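Local structure of 3-hydroxyacyl-CoA dehydrogenase type-2 (Mycobacterium avium, 3PPI) at residues D89-A94 with T144-R149; T83-E88 with I137-N142. The protein probably catalyses the oxidation or reduction of 3-hydroxyacyl-CoA type substrates with a nicotinamide cofactor, as a member of the short-chain dehydrogenase/reductase family. All blocks are in the same frame, centred on the assembly; numbering follows the deposited sequence.

How the contacts relate
Followed from the N terminus, the chain enters contact 2 at 83-88, in the loop leaving strand 78-82, and runs straight on into contact 1 at 89-94 on helix 88-98. It then passes through strand 103-109 to helix 130-156, where 137-142 returns to 83-88, closing a loop of 48 residues, and 144-149 returns to 89-94, closing one of 49. The segments alternate, so the two closures cross rather than nest. Both pack the loop and helix that follow strand 78-82 against helix 130-156. Two cross-links join them directly: a salt bridge from Arg149 NH2 to Glu88 OE1, 2.7 Å, and a probable hydrogen bond from Asn146 ND2 to Val85 O, 2.9 Å.

Contact 1: residues D89-A94 with T144-R149; sequences DSVLAA and TYNVAR
Asn146 OD1 is gripped by two nitrogens of Arg149, one helical turn on, while the other branch of the same amide, ND2, lies 3.9 Å from Val91 CG2. Arg149 reaches the oxygen side-on: NE donates at 3.0 Å and NH2 at 2.9 Å. The oxygen sits at the edge of the guanidinium and almost in its plane, but the two donors approach the carbonyl differently. NH2 comes nearly end-on, with a C=O...N angle of 163°, whereas NE bends in at 139°. This two-point grip, together with the probable bond that also holds ND2, fixes the rotation of the amide within a buried contact. The CG of Asn146 is anti to the backbone N (chi1 -168°), which carries the amide toward the helix 88-98 side. Arg149 has further partners: NH2 also serves the salt bridge to Glu88, and NH1 donates to Ala128 O of the second subunit.

The contact is small, 118 Å² in all, with one valine methyl touching both an amide nitrogen and a second valine. Val91 points at the long helix, and its CG2 meets Val147 CG2 at 4.2 Å; the CA atoms of these two valines are 6.5 Å apart. Leu150 extends the packing against Val91, and Val147 rests on Val109 of strand 103-109. Tyr145 stacks with Phe133 of the second subunit, so helix 130-156 lies between helix 88-98 and that subunit.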
loop_
_atom_site.group_PDB
_atom_site.type_symbol
_atom_site.label_atom_id
_atom_site.label_comp_id
_atom_site.label_asym_id
_atom_site.label_seq_id
_atom_site.Cartn_x
_atom_site.Cartn_y
_atom_site.Cartn_z
ATOM N N ASP A 89 0.935 -5.622 35.138
ATOM C CA ASP A 89 0.304 -6.405 36.210
ATOM C C ASP A 89 -1.089 -6.870 35.829
ATOM O O ASP A 89 -1.464 -8.009 36.068
ATOM C CB ASP A 89 0.167 -5.592 37.507
ATOM C CG ASP A 89 1.499 -5.219 38.123
ATOM O OD1 ASP A 89 2.561 -5.501 37.515
ATOM O OD2 ASP A 89 1.481 -4.612 39.227
ATOM N N SER A 90 -1.862 -5.948 35.281
ATOM C CA SER A 90 -3.257 -6.185 34.962
ATOM C C SER A 90 -3.406 -7.198 33.821
ATOM O O SER A 90 -4.258 -8.090 33.868
ATOM C CB SER A 90 -3.900 -4.852 34.573
ATOM O OG SER A 90 -5.301 -4.949 34.532
ATOM N N VAL A 91 -2.570 -7.068 32.796
ATOM C CA VAL A 91 -2.575 -8.027 31.692
ATOM C C VAL A 91 -2.070 -9.409 32.141
ATOM O O VAL A 91 -2.614 -10.439 31.737
ATOM C CB VAL A 91 -1.767 -7.502 30.490
ATOM C CG1 VAL A 91 -1.635 -8.580 29.406
ATOM C CG2 VAL A 91 -2.435 -6.221 29.938
ATOM N N LEU A 92 -1.048 -9.429 32.991
ATOM C CA LEU A 92 -0.540 -10.693 33.532
ATOM C C LEU A 92 -1.624 -11.451 34.313
ATOM O O LEU A 92 -1.670 -12.678 34.256
ATOM C CB LEU A 92 0.708 -10.468 34.393
ATOM C CG LEU A 92 2.028 -10.184 33.667
ATOM C CD1 LEU A 92 3.150 -10.046 34.718
ATOM C CD2 LEU A 92 2.355 -11.276 32.663
ATOM N N ALA A 93 -2.494 -10.717 35.017
ATOM C CA ALA A 93 -3.634 -11.320 35.705
ATOM C C ALA A 93 -4.651 -11.893 34.715
ATOM O O ALA A 93 -5.235 -12.945 34.966
ATOM C CB ALA A 93 -4.312 -10.309 36.657
ATOM N N ALA A 94 -4.877 -11.205 33.602
ATOM C CA ALA A 94 -5.784 -11.724 32.580
ATOM C C ALA A 94 -5.229 -13.023 31.976
ATOM O O ALA A 94 -5.975 -13.940 31.689
ATOM C CB ALA A 94 -6.046 -10.670 31.497
ATOM N N THR A 144 -1.748 -1.959 22.717
ATOM C CA THR A 144 -1.707 -3.135 21.841
ATOM C C THR A 144 -0.391 -3.876 21.998
ATOM O O THR A 144 -0.393 -5.110 22.131
ATOM C CB THR A 144 -1.941 -2.760 20.376
ATOM O OG1 THR A 144 -3.283 -2.283 20.249
ATOM C CG2 THR A 144 -1.731 -3.975 19.422
ATOM N N TYR A 145 0.720 -3.145 22.004
ATOM C CA TYR A 145 2.033 -3.787 22.113
ATOM C C TYR A 145 2.184 -4.487 23.458
ATOM O O TYR A 145 2.723 -5.592 23.524
ATOM C CB TYR A 145 3.166 -2.807 21.889
ATOM C CG TYR A 145 4.505 -3.474 21.653
ATOM C CD1 TYR A 145 4.795 -4.054 20.430
ATOM C CD2 TYR A 145 5.450 -3.570 22.662
ATOM C CE1 TYR A 145 6.013 -4.682 20.196
ATOM C CE2 TYR A 145 6.683 -4.196 22.446
ATOM C CZ TYR A 145 6.958 -4.740 21.209
ATOM O OH TYR A 145 8.161 -5.352 20.956
ATOM N N ASN A 146 1.663 -3.869 24.519
ATOM C CA ASN A 146 1.760 -4.435 25.866
ATOM C C ASN A 146 0.978 -5.748 25.978
ATOM O O ASN A 146 1.480 -6.722 26.530
ATOM C CB ASN A 146 1.268 -3.444 26.931
ATOM C CG ASN A 146 1.631 -3.873 28.353
ATOM O OD1 ASN A 146 2.813 -4.124 28.665
ATOM N ND2 ASN A 146 0.622 -3.940 29.232
ATOM N N VAL A 147 -0.239 -5.768 25.448
ATOM C CA VAL A 147 -1.036 -6.992 25.436
ATOM C C VAL A 147 -0.304 -8.057 24.600
ATOM O O VAL A 147 -0.134 -9.195 25.042
ATOM C CB VAL A 147 -2.466 -6.738 24.901
ATOM C CG1 VAL A 147 -3.240 -8.049 24.751
ATOM C CG2 VAL A 147 -3.209 -5.780 25.831
ATOM N N ALA A 148 0.182 -7.662 23.423
ATOM C CA ALA A 148 0.800 -8.612 22.501
ATOM C C ALA A 148 2.068 -9.252 23.070
ATOM O O ALA A 148 2.265 -10.466 22.912
ATOM C CB ALA A 148 1.103 -7.953 21.163
ATOM N N ARG A 149 2.940 -8.443 23.688
ATOM C CA ARG A 149 4.195 -8.960 24.175
ATOM C C ARG A 149 3.973 -9.975 25.302
ATOM O O ARG A 149 4.600 -11.031 25.313
ATOM C CB ARG A 149 5.159 -7.833 24.574
ATOM C CG ARG A 149 4.910 -7.225 25.914
ATOM C CD ARG A 149 5.652 -5.892 26.154
ATOM N NE ARG A 149 5.225 -5.427 27.477
ATOM C CZ ARG A 149 5.764 -5.797 28.635
ATOM N NH1 ARG A 149 6.840 -6.580 28.686
ATOM N NH2 ARG A 149 5.219 -5.375 29.767
#

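Contact 2: residues T83-E88 with I137-N142; sequences TNVTSE and IDLYLN
Val85 and Thr86, the two central residues of a type I beta turn spanning Asn84 to Ser87, point at helix 130-156 and meet it through Leu139 and Asp138. The turn belongs to the loop after strand 78-82 of the Rossmann-type fold. Its packed part is Val85, which is buried: CG2 comes within 4.1 Å of Leu139 CD1, the two side chains crossing at a slant. A chi1 of -68° sets CG2 of Val85 between the backbone N and carbonyl carbon, and Val147 adds to the cover around this residue. The CB of Leu139 is directed away from the loop, but with CG anti to the backbone N the chain swings round and CD1 makes the touch; its CG meanwhile lies 4.1 Å above the plane of the Tyr140 ring, over the centre.

Thr86, by contrast, lies on the solvent side: it is exposed, although its CG2 comes to 3.6 Å from Asp138 O. Glycerol, probably from the crystallisation liquor, hydrogen-bonds to Thr83 O and Val85 N beside Leu139; in relatives this loop borders the adenine end of the cofactor pocket. The helix widens here into a pi-type turn, evident from the i+5 bond Asn142 N to Ile137 O, which Ile137 O accepts besides the usual i+4 bond from Leu141 N.

An Asx turn overlays the beta turn: Asn84 OD1 accepts from Thr86 N at 3.1 Å, and in addition from Thr86 OG1 at 2.8 Å, both donors standing above the same face of the amide, 38° and 41° out of its plane.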
loop_
_atom_site.group_PDB
_atom_site.type_symbol
_atom_site.label_atom_id
_atom_site.label_comp_id
_atom_site.label_asym_id
_atom_site.label_seq_id
_atom_site.Cartn_x
_atom_site.Cartn_y
_atom_site.Cartn_z
ATOM N N THR A 83 -9.191 -5.274 33.283
ATOM C CA THR A 83 -7.872 -5.145 32.648
ATOM C C THR A 83 -7.632 -3.780 32.026
ATOM O O THR A 83 -8.374 -3.344 31.160
ATOM C CB THR A 83 -7.669 -6.198 31.537
ATOM O OG1 THR A 83 -8.000 -7.494 32.037
ATOM C CG2 THR A 83 -6.213 -6.195 31.056
ATOM N N ASN A 84 -6.573 -3.128 32.486
ATOM C CA ASN A 84 -6.030 -1.934 31.877
ATOM C C ASN A 84 -4.897 -2.395 30.964
ATOM O O ASN A 84 -3.865 -2.874 31.451
ATOM C CB ASN A 84 -5.501 -0.992 32.959
ATOM C CG ASN A 84 -4.973 0.315 32.402
ATOM O OD1 ASN A 84 -4.663 0.433 31.221
ATOM N ND2 ASN A 84 -4.851 1.299 33.263
ATOM N N VAL A 85 -5.084 -2.236 29.649
ATOM C CA VAL A 85 -4.146 -2.784 28.667
ATOM C C VAL A 85 -2.745 -2.178 28.731
ATOM O O VAL A 85 -1.801 -2.795 28.242
ATOM C CB VAL A 85 -4.666 -2.662 27.219
ATOM C CG1 VAL A 85 -5.871 -3.562 27.015
ATOM C CG2 VAL A 85 -4.975 -1.188 26.874
ATOM N N THR A 86 -2.613 -0.997 29.339
ATOM C CA THR A 86 -1.302 -0.356 29.520
ATOM C C THR A 86 -0.568 -0.794 30.804
ATOM O O THR A 86 0.561 -0.368 31.049
ATOM C CB THR A 86 -1.431 1.183 29.485
ATOM O OG1 THR A 86 -2.180 1.652 30.620
ATOM C CG2 THR A 86 -2.136 1.617 28.196
ATOM N N SER A 87 -1.199 -1.633 31.621
ATOM C CA SER A 87 -0.582 -2.108 32.870
ATOM C C SER A 87 -0.118 -3.566 32.750
ATOM O O SER A 87 -0.928 -4.458 32.518
ATOM C CB SER A 87 -1.572 -1.948 34.034
ATOM O OG SER A 87 -1.277 -2.838 35.097
ATOM N N GLU A 88 1.180 -3.801 32.918
ATOM C CA GLU A 88 1.722 -5.168 32.875
ATOM C C GLU A 88 1.040 -6.086 33.890
ATOM O O GLU A 88 0.601 -7.186 33.538
ATOM C CB GLU A 88 3.230 -5.170 33.125
ATOM C CG GLU A 88 3.828 -6.578 33.258
ATOM C CD GLU A 88 5.338 -6.561 33.260
ATOM O OE1 GLU A 88 5.934 -6.184 32.219
ATOM O OE2 GLU A 88 5.930 -6.913 34.311
ATOM N N ILE A 137 -1.978 7.533 21.378
ATOM C CA ILE A 137 -0.893 6.594 21.115
ATOM C C ILE A 137 -0.782 5.569 22.264
ATOM O O ILE A 137 -0.621 4.375 22.008
ATOM C CB ILE A 137 0.481 7.303 20.962
ATOM C CG1 ILE A 137 0.505 8.290 19.778
ATOM C CG2 ILE A 137 1.633 6.280 20.847
ATOM C CD1 ILE A 137 -0.122 7.824 18.499
ATOM N N ASP A 138 -0.839 6.040 23.512
ATOM C CA ASP A 138 -0.729 5.148 24.677
ATOM C C ASP A 138 -1.796 4.039 24.684
ATOM O O ASP A 138 -1.473 2.880 24.886
ATOM C CB ASP A 138 -0.829 5.908 26.002
ATOM C CG ASP A 138 0.425 6.725 26.337
ATOM O OD1 ASP A 138 1.529 6.480 25.800
ATOM O OD2 ASP A 138 0.292 7.644 27.164
ATOM N N LEU A 139 -3.049 4.399 24.433
ATOM C CA LEU A 139 -4.149 3.446 24.502
ATOM C C LEU A 139 -4.121 2.458 23.324
ATOM O O LEU A 139 -4.202 1.243 23.532
ATOM C CB LEU A 139 -5.499 4.182 24.518
ATOM C CG LEU A 139 -6.760 3.309 24.612
ATOM C CD1 LEU A 139 -6.685 2.425 25.864
ATOM C CD2 LEU A 139 -8.040 4.155 24.634
ATOM N N TYR A 140 -4.005 2.979 22.097
ATOM C CA TYR A 140 -4.207 2.171 20.888
ATOM C C TYR A 140 -2.956 1.486 20.356
ATOM O O TYR A 140 -3.050 0.382 19.784
ATOM C CB TYR A 140 -4.879 2.998 19.776
ATOM C CG TYR A 140 -6.246 3.438 20.176
ATOM C CD1 TYR A 140 -7.273 2.512 20.303
ATOM C CD2 TYR A 140 -6.512 4.771 20.503
ATOM C CE1 TYR A 140 -8.545 2.905 20.729
ATOM C CE2 TYR A 140 -7.765 5.167 20.911
ATOM C CZ TYR A 140 -8.784 4.227 21.018
ATOM O OH TYR A 140 -10.034 4.592 21.459
ATOM N N LEU A 141 -1.798 2.136 20.514
ATOM C CA LEU A 141 -0.534 1.564 20.054
ATOM C C LEU A 141 0.214 0.905 21.224
ATOM O O LEU A 141 0.418 -0.314 21.215
ATOM C CB LEU A 141 0.326 2.616 19.351
ATOM C CG LEU A 141 1.667 2.153 18.786
ATOM C CD1 LEU A 141 1.513 0.850 17.951
ATOM C CD2 LEU A 141 2.288 3.276 17.957
ATOM N N ASN A 142 0.625 1.681 22.229
ATOM C CA ASN A 142 1.347 1.093 23.381
ATOM C C ASN A 142 0.520 -0.013 24.056
ATOM O O ASN A 142 1.048 -1.070 24.381
ATOM C CB ASN A 142 1.788 2.144 24.433
ATOM C CG ASN A 142 2.805 3.141 23.889
ATOM O OD1 ASN A 142 3.226 3.029 22.773
ATOM N ND2 ASN A 142 3.176 4.129 24.683
#